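PDB 1UZB: 1-pyrroline-5-carboxylate dehydrogenase from Thermus thermophilus, which probably catalyses the NAD-dependent oxidation of glutamate semialdehyde, the open form of 1-pyrroline-5-carboxylate, to glutamate in proline breakdown. Local coordinates for residues E137-D140 / F141-Y145; R29-E32 / E33-R36. All blocks are in the same frame, centred on the assembly; numbering follows the deposited sequence.

Contact 1: residues E137-D140 / F141-Y145; sequences EAID and FIEYY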
ATOM      1  N   GLU A 137      27.111  11.035 -13.243  1.00  4.47           N
ATOM      2  CA  GLU A 137      26.201  11.763 -12.365  1.00  4.91           C
ATOM      3  C   GLU A 137      25.180  12.552 -13.190  1.00  4.18           C
ATOM      4  O   GLU A 137      24.018  12.646 -12.808  1.00  4.17           O
ATOM      5  CB  GLU A 137      26.984  12.715 -11.457  1.00  5.31           C
ATOM      6  CG  GLU A 137      26.125  13.426 -10.419  1.00  8.72           C
ATOM      7  CD  GLU A 137      26.916  14.403  -9.572  1.00 11.75           C
ATOM      8  OE1 GLU A 137      28.035  14.055  -9.147  1.00 18.11           O
ATOM      9  OE2 GLU A 137      26.412  15.516  -9.317  1.00 17.62           O
ATOM     10  N   ALA A 138      25.617  13.127 -14.309  1.00  4.29           N
ATOM     11  CA  ALA A 138      24.719  13.887 -15.179  1.00  3.90           C
ATOM     12  C   ALA A 138      23.612  12.968 -15.703  1.00  4.60           C
ATOM     13  O   ALA A 138      22.437  13.328 -15.698  1.00  4.70           O
ATOM     14  CB  ALA A 138      25.502  14.483 -16.349  1.00  4.86           C
ATOM     15  N   ILE A 139      24.005  11.783 -16.166  1.00  4.59           N
ATOM     16  CA  ILE A 139      23.046  10.811 -16.667  1.00  3.98           C
ATOM     17  C   ILE A 139      22.095  10.455 -15.521  1.00  3.57           C
ATOM     18  O   ILE A 139      20.878  10.392 -15.712  1.00  4.28           O
ATOM     19  CB  ILE A 139      23.775   9.550 -17.182  1.00  4.68           C
ATOM     20  CG1 ILE A 139      24.603   9.906 -18.421  1.00  6.00           C
ATOM     21  CG2 ILE A 139      22.771   8.462 -17.513  1.00  5.44           C
ATOM     22  CD1 ILE A 139      25.626   8.854 -18.802  1.00  6.10           C
ATOM     23  N   ASP A 140      22.651  10.253 -14.326  1.00  3.96           N
ATOM     24  CA  ASP A 140      21.832   9.925 -13.158  1.00  3.47           C
ATOM     25  C   ASP A 140      20.778  10.995 -12.879  1.00  4.16           C
ATOM     26  O   ASP A 140      19.629  10.668 -12.588  1.00  4.50           O
ATOM     27  CB  ASP A 140      22.692   9.748 -11.898  1.00  5.04           C
ATOM     28  CG  ASP A 140      23.465   8.441 -11.882  1.00  5.68           C
ATOM     29  OD1 ASP A 140      23.198   7.561 -12.730  1.00  7.32           O
ATOM     30  OD2 ASP A 140      24.341   8.289 -11.000  1.00  7.09           O
ATOM     31  N   PHE A 141      21.162  12.268 -12.945  1.00  3.98           N
ATOM     32  CA  PHE A 141      20.201  13.341 -12.692  1.00  4.19           C
ATOM     33  C   PHE A 141      19.026  13.260 -13.663  1.00  4.75           C
ATOM     34  O   PHE A 141      17.869  13.391 -13.262  1.00  4.62           O
ATOM     35  CB  PHE A 141      20.860  14.719 -12.825  1.00  5.35           C
ATOM     36  CG  PHE A 141      21.602  15.171 -11.598  1.00  5.11           C
ATOM     37  CD1 PHE A 141      22.884  15.696 -11.713  1.00  5.08           C
ATOM     38  CD2 PHE A 141      21.014  15.113 -10.337  1.00  4.61           C
ATOM     39  CE1 PHE A 141      23.575  16.160 -10.593  1.00  6.32           C
ATOM     40  CE2 PHE A 141      21.696  15.575  -9.210  1.00  5.77           C
ATOM     41  CZ  PHE A 141      22.979  16.098  -9.340  1.00  4.87           C
ATOM     42  N   ILE A 142      19.320  13.046 -14.942  1.00  4.49           N
ATOM     43  CA  ILE A 142      18.265  12.966 -15.943  1.00  4.60           C
ATOM     44  C   ILE A 142      17.340  11.779 -15.676  1.00  3.42           C
ATOM     45  O   ILE A 142      16.118  11.928 -15.664  1.00  4.57           O
ATOM     46  CB  ILE A 142      18.855  12.843 -17.363  1.00  4.64           C
ATOM     47  CG1 ILE A 142      19.764  14.039 -17.662  1.00  5.49           C
ATOM     48  CG2 ILE A 142      17.729  12.787 -18.381  1.00  6.19           C
ATOM     49  CD1 ILE A 142      20.548  13.898 -18.957  1.00  6.07           C
ATOM     50  N   GLU A 143      17.928  10.606 -15.454  1.00  3.96           N
ATOM     51  CA  GLU A 143      17.152   9.396 -15.194  1.00  3.64           C
ATOM     52  C   GLU A 143      16.330   9.512 -13.912  1.00  4.44           C
ATOM     53  O   GLU A 143      15.164   9.108 -13.870  1.00  5.03           O
ATOM     54  CB  GLU A 143      18.085   8.185 -15.078  1.00  5.16           C
ATOM     55  CG  GLU A 143      18.825   7.796 -16.351  1.00  5.58           C
ATOM     56  CD  GLU A 143      17.954   7.047 -17.346  1.00  9.39           C
ATOM     57  OE1 GLU A 143      16.836   6.635 -16.980  1.00 11.14           O
ATOM     58  OE2 GLU A 143      18.397   6.858 -18.498  1.00  9.56           O
ATOM     59  N   TYR A 144      16.938  10.072 -12.871  1.00  4.91           N
ATOM     60  CA  TYR A 144      16.266  10.223 -11.589  1.00  3.79           C
ATOM     61  C   TYR A 144      15.126  11.233 -11.650  1.00  4.31           C
ATOM     62  O   TYR A 144      13.997  10.920 -11.272  1.00  4.69           O
ATOM     63  CB  TYR A 144      17.268  10.644 -10.508  1.00  4.26           C
ATOM     64  CG  TYR A 144      16.680  10.635  -9.115  1.00  4.73           C
ATOM     65  CD1 TYR A 144      16.679   9.473  -8.337  1.00  5.37           C
ATOM     66  CD2 TYR A 144      16.082  11.778  -8.590  1.00  5.06           C
ATOM     67  CE1 TYR A 144      16.094   9.457  -7.069  1.00  5.80           C
ATOM     68  CE2 TYR A 144      15.496  11.771  -7.333  1.00  4.70           C
ATOM     69  CZ  TYR A 144      15.505  10.612  -6.578  1.00  4.50           C
ATOM     70  OH  TYR A 144      14.923  10.619  -5.332  1.00  6.75           O
ATOM     71  N   TYR A 145      15.411  12.442 -12.124  1.00  4.33           N
ATOM     72  CA  TYR A 145      14.379  13.471 -12.202  1.00  4.14           C
ATOM     73  C   TYR A 145      13.235  13.099 -13.151  1.00  4.40           C
ATOM     74  O   TYR A 145      12.092  13.490 -12.920  1.00  5.75           O
ATOM     75  CB  TYR A 145      15.003  14.819 -12.589  1.00  4.37           C
ATOM     76  CG  TYR A 145      15.929  15.401 -11.532  1.00  5.48           C
ATOM     77  CD1 TYR A 145      17.001  16.213 -11.895  1.00  4.69           C
ATOM     78  CD2 TYR A 145      15.736  15.135 -10.171  1.00  5.23           C
ATOM     79  CE1 TYR A 145      17.865  16.744 -10.939  1.00  4.95           C
ATOM     80  CE2 TYR A 145      16.598  15.660  -9.199  1.00  4.83           C
ATOM     81  CZ  TYR A 145      17.660  16.460  -9.592  1.00  4.40           C
ATOM     82  OH  TYR A 145      18.538  16.954  -8.651  1.00  4.90           O
TER
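The middle of helix 128-149 holds this contact, where E137 to D140 meet F141 to Y144 one turn on. Four backbone bonds of the i to i+4 kind carry it: F141 N to E137 O, I142 N to A138 O, E143 N to I139 O and Y144 N to D140 O, the last at 2.8 Å. On one flank E137 runs beside F141. With CG anti to the backbone N (chi1 -175°) and an extended chain beyond, the glutamate follows the ring outward, its CG 3.7 Å from F141 CE1. Farther out, E137 OE2 lies 3.2 Å from the same F141 CE1, and carboxylate and ring are steeply turned, their planes 73° apart. An alanine in place of F141 would probably leave the E137 chain without its neighbour and its carboxylate freer to swing, and open a gap beside V480, on which the ring also rests. I139 and E143 run alongside each other too, I139 CG2 touching E143 CG at 4.2 Å. The turn about the CB-CG bond of E143 (chi2 -77°) sets its carboxylate off to the side, where OE1 forms a salt bridge with R147 and OE2 one with R110 of helix 95-111. D140 likewise spends its carboxylate outside the helix, OD1 accepting from E9 N and OD2 from N8 ND2, so D140 joins this helix to the N-terminal stretch of the chain ahead of helix 17-32. A138 and I142 both touch T191 of helix 188-199. The i to i+4 bonding is that of a regular alpha helix, here one with helices 95-111 and 188-199 of the aldehyde dehydrogenase fold as packing neighbours.

Contact 2: residues R29-E32 / E33-R36; sequences RVRE and EFGR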
ATOM      1  N   ARG A  29      39.977  12.252 -30.574  1.00  9.03           N
ATOM      2  CA  ARG A  29      39.010  12.993 -31.376  1.00  9.64           C
ATOM      3  C   ARG A  29      38.704  14.369 -30.789  1.00  8.84           C
ATOM      4  O   ARG A  29      38.585  15.346 -31.528  1.00 10.88           O
ATOM      5  CB  ARG A  29      37.721  12.189 -31.543  1.00 11.30           C
ATOM      6  CG  ARG A  29      37.917  10.934 -32.370  1.00 13.42           C
ATOM      7  CD  ARG A  29      36.597  10.391 -32.871  1.00 17.12           C
ATOM      8  NE  ARG A  29      36.778   9.169 -33.644  1.00 19.29           N
ATOM      9  CZ  ARG A  29      35.808   8.567 -34.322  1.00 21.09           C
ATOM     10  NH1 ARG A  29      34.586   9.077 -34.325  1.00 21.99           N
ATOM     11  NH2 ARG A  29      36.059   7.449 -34.992  1.00 21.85           N
ATOM     12  N   VAL A  30      38.575  14.455 -29.468  1.00  9.75           N
ATOM     13  CA  VAL A  30      38.310  15.741 -28.835  1.00  9.92           C
ATOM     14  C   VAL A  30      39.489  16.685 -29.074  1.00 10.25           C
ATOM     15  O   VAL A  30      39.300  17.849 -29.422  1.00  9.98           O
ATOM     16  CB  VAL A  30      38.071  15.583 -27.315  1.00  9.61           C
ATOM     17  CG1 VAL A  30      38.102  16.944 -26.630  1.00 12.57           C
ATOM     18  CG2 VAL A  30      36.727  14.913 -27.074  1.00 11.84           C
ATOM     19  N   ARG A  31      40.705  16.173 -28.899  1.00  9.66           N
ATOM     20  CA  ARG A  31      41.908  16.973 -29.102  1.00 11.55           C
ATOM     21  C   ARG A  31      42.007  17.451 -30.548  1.00 11.24           C
ATOM     22  O   ARG A  31      42.403  18.588 -30.811  1.00 12.36           O
ATOM     23  CB  ARG A  31      43.153  16.154 -28.751  1.00 13.47           C
ATOM     24  CG  ARG A  31      44.470  16.891 -28.966  1.00 17.49           C
ATOM     25  CD  ARG A  31      44.641  18.040 -27.983  1.00 19.54           C
ATOM     26  NE  ARG A  31      45.873  18.789 -28.225  1.00 21.53           N
ATOM     27  CZ  ARG A  31      46.075  19.578 -29.275  1.00 21.81           C
ATOM     28  NH1 ARG A  31      45.126  19.729 -30.189  1.00 21.12           N
ATOM     29  NH2 ARG A  31      47.228  20.219 -29.415  1.00 23.65           N
ATOM     30  N   GLU A  32      41.644  16.581 -31.481  1.00 10.82           N
ATOM     31  CA  GLU A  32      41.696  16.919 -32.898  1.00 12.55           C
ATOM     32  C   GLU A  32      40.620  17.941 -33.251  1.00 13.42           C
ATOM     33  O   GLU A  32      40.650  18.549 -34.323  1.00 14.89           O
ATOM     34  CB  GLU A  32      41.530  15.645 -33.732  1.00 13.96           C
ATOM     35  CG  GLU A  32      42.740  14.714 -33.640  1.00 14.29           C
ATOM     36  CD  GLU A  32      42.458  13.302 -34.128  1.00 14.83           C
ATOM     37  OE1 GLU A  32      43.407  12.487 -34.151  1.00 17.05           O
ATOM     38  OE2 GLU A  32      41.298  12.999 -34.478  1.00 16.26           O
ATOM     39  N   GLU A  33      39.689  18.137 -32.322  1.00 13.07           N
ATOM     40  CA  GLU A  33      38.581  19.069 -32.486  1.00 13.67           C
ATOM     41  C   GLU A  33      38.870  20.432 -31.848  1.00 12.39           C
ATOM     42  O   GLU A  33      38.065  21.357 -31.949  1.00 13.54           O
ATOM     43  CB  GLU A  33      37.319  18.455 -31.867  1.00 15.61           C
ATOM     44  CG  GLU A  33      36.076  19.321 -31.916  1.00 18.36           C
ATOM     45  CD  GLU A  33      34.892  18.649 -31.248  1.00 19.94           C
ATOM     46  OE1 GLU A  33      34.996  18.312 -30.049  1.00 19.28           O
ATOM     47  OE2 GLU A  33      33.859  18.454 -31.924  1.00 21.30           O
ATOM     48  N   PHE A  34      40.019  20.551 -31.187  1.00 11.47           N
ATOM     49  CA  PHE A  34      40.413  21.806 -30.548  1.00 12.05           C
ATOM     50  C   PHE A  34      40.251  22.984 -31.507  1.00 12.77           C
ATOM     51  O   PHE A  34      40.633  22.900 -32.677  1.00 14.09           O
ATOM     52  CB  PHE A  34      41.876  21.732 -30.092  1.00 11.91           C
ATOM     53  CG  PHE A  34      42.067  21.205 -28.689  1.00 11.30           C
ATOM     54  CD1 PHE A  34      41.130  20.358 -28.102  1.00 11.62           C
ATOM     55  CD2 PHE A  34      43.215  21.529 -27.971  1.00 11.99           C
ATOM     56  CE1 PHE A  34      41.337  19.840 -26.820  1.00 11.47           C
ATOM     57  CE2 PHE A  34      43.431  21.016 -26.692  1.00 12.19           C
ATOM     58  CZ  PHE A  34      42.488  20.169 -26.117  1.00 11.17           C
ATOM     59  N   GLY A  35      39.685  24.079 -31.010  1.00 12.19           N
ATOM     60  CA  GLY A  35      39.504  25.259 -31.840  1.00 12.89           C
ATOM     61  C   GLY A  35      38.098  25.441 -32.376  1.00 12.76           C
ATOM     62  O   GLY A  35      37.778  26.486 -32.945  1.00 13.96           O
ATOM     63  N   ARG A  36      37.257  24.429 -32.201  1.00 12.22           N
ATOM     64  CA  ARG A  36      35.878  24.484 -32.673  1.00 12.04           C
ATOM     65  C   ARG A  36      35.117  25.631 -32.014  1.00 11.08           C
ATOM     66  O   ARG A  36      35.379  25.978 -30.861  1.00 12.20           O
ATOM     67  CB  ARG A  36      35.180  23.157 -32.376  1.00 12.39           C
ATOM     68  CG  ARG A  36      33.733  23.088 -32.829  1.00 14.22           C
ATOM     69  CD  ARG A  36      33.142  21.727 -32.505  1.00 17.12           C
ATOM     70  NE  ARG A  36      31.713  21.657 -32.791  1.00 19.67           N
ATOM     71  CZ  ARG A  36      30.941  20.624 -32.473  1.00 19.49           C
ATOM     72  NH1 ARG A  36      31.460  19.571 -31.857  1.00 21.36           N
ATOM     73  NH2 ARG A  36      29.648  20.645 -32.769  1.00 21.04           N
TER
HETATM   74  O   HOH W   1      36.959  19.342 -28.660  1.00 18.02           O
HETATM   75  O   HOH W   2      42.295  21.181 -33.832  1.00 36.84           O
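R31 leaves the backbone with CG anti to N and then bends at chi2 (68°), which swings its far half back over the F34 ring. The guanidinium lies flat on the phenyl face, the two centres 4.4 Å apart and the planes only 9° from parallel. Nearer the backbone, R31 CD sits over the same face, 3.6 Å from the centroid of the F34 ring, in a CH-pi contact. The stack is offset: F34 CD2 lies over the guanidinium face toward its rim, 3.4 Å from R31 NH1. Elsewhere round F34, V30 brings CG1 to the CE1 corner in a loose apolar touch, and Y122 of helix 113-124 meets the ring edge-to-face. In the backbone, E33 N bonds to V30 O at 2.9 Å, and F34 N to R31 O at 3.1 Å. Both link residues three apart, as the chain tightens on leaving helix 17-32. A type II beta turn from E33 to R36 then redirects it into strand 36-42. G35 takes the third place of that turn with phi 101°, where a CB would be jammed against the carbonyl O of F34. Across the turn E33 OE2 and R36 NH1 form a salt bridge of 2.6 Å; NH1 comes from above the carboxylate plane, and OE2 is tilted out of the guanidinium plane of R36. This pair is part of a wider charge network, since R36 NH2 also reaches E221 and E33 OE1 reaches K218. A water bridges V30 O and E33 OE1, linking the last helical turn to the side chain of the turn's first residue. A second water donates to F34 O at 2.7 Å and to E32 O at 3.1 Å, clasping the backbone on either side of E33.

How the contacts relate
Contact 2 comes first along the chain, and contact 1 follows about a hundred residues later; the two do not touch, their centres being 27 Å and their nearest atoms about 15 Å apart. Depth separates them: contact 1 is buried and contact 2 lies at the surface, the centre of contact 1 being about 13 Å from the centre of the chain and that of contact 2 about 25 Å. Helix 113-124, against which V30 and R31 of contact 2 pack, is followed directly in sequence by helix 128-149, the seat of contact 1. A methylpentanediol, probably from the crystallisation liquor, sits about 4 Å from the side chain of Y144 in contact 1 and may mark a pocket there.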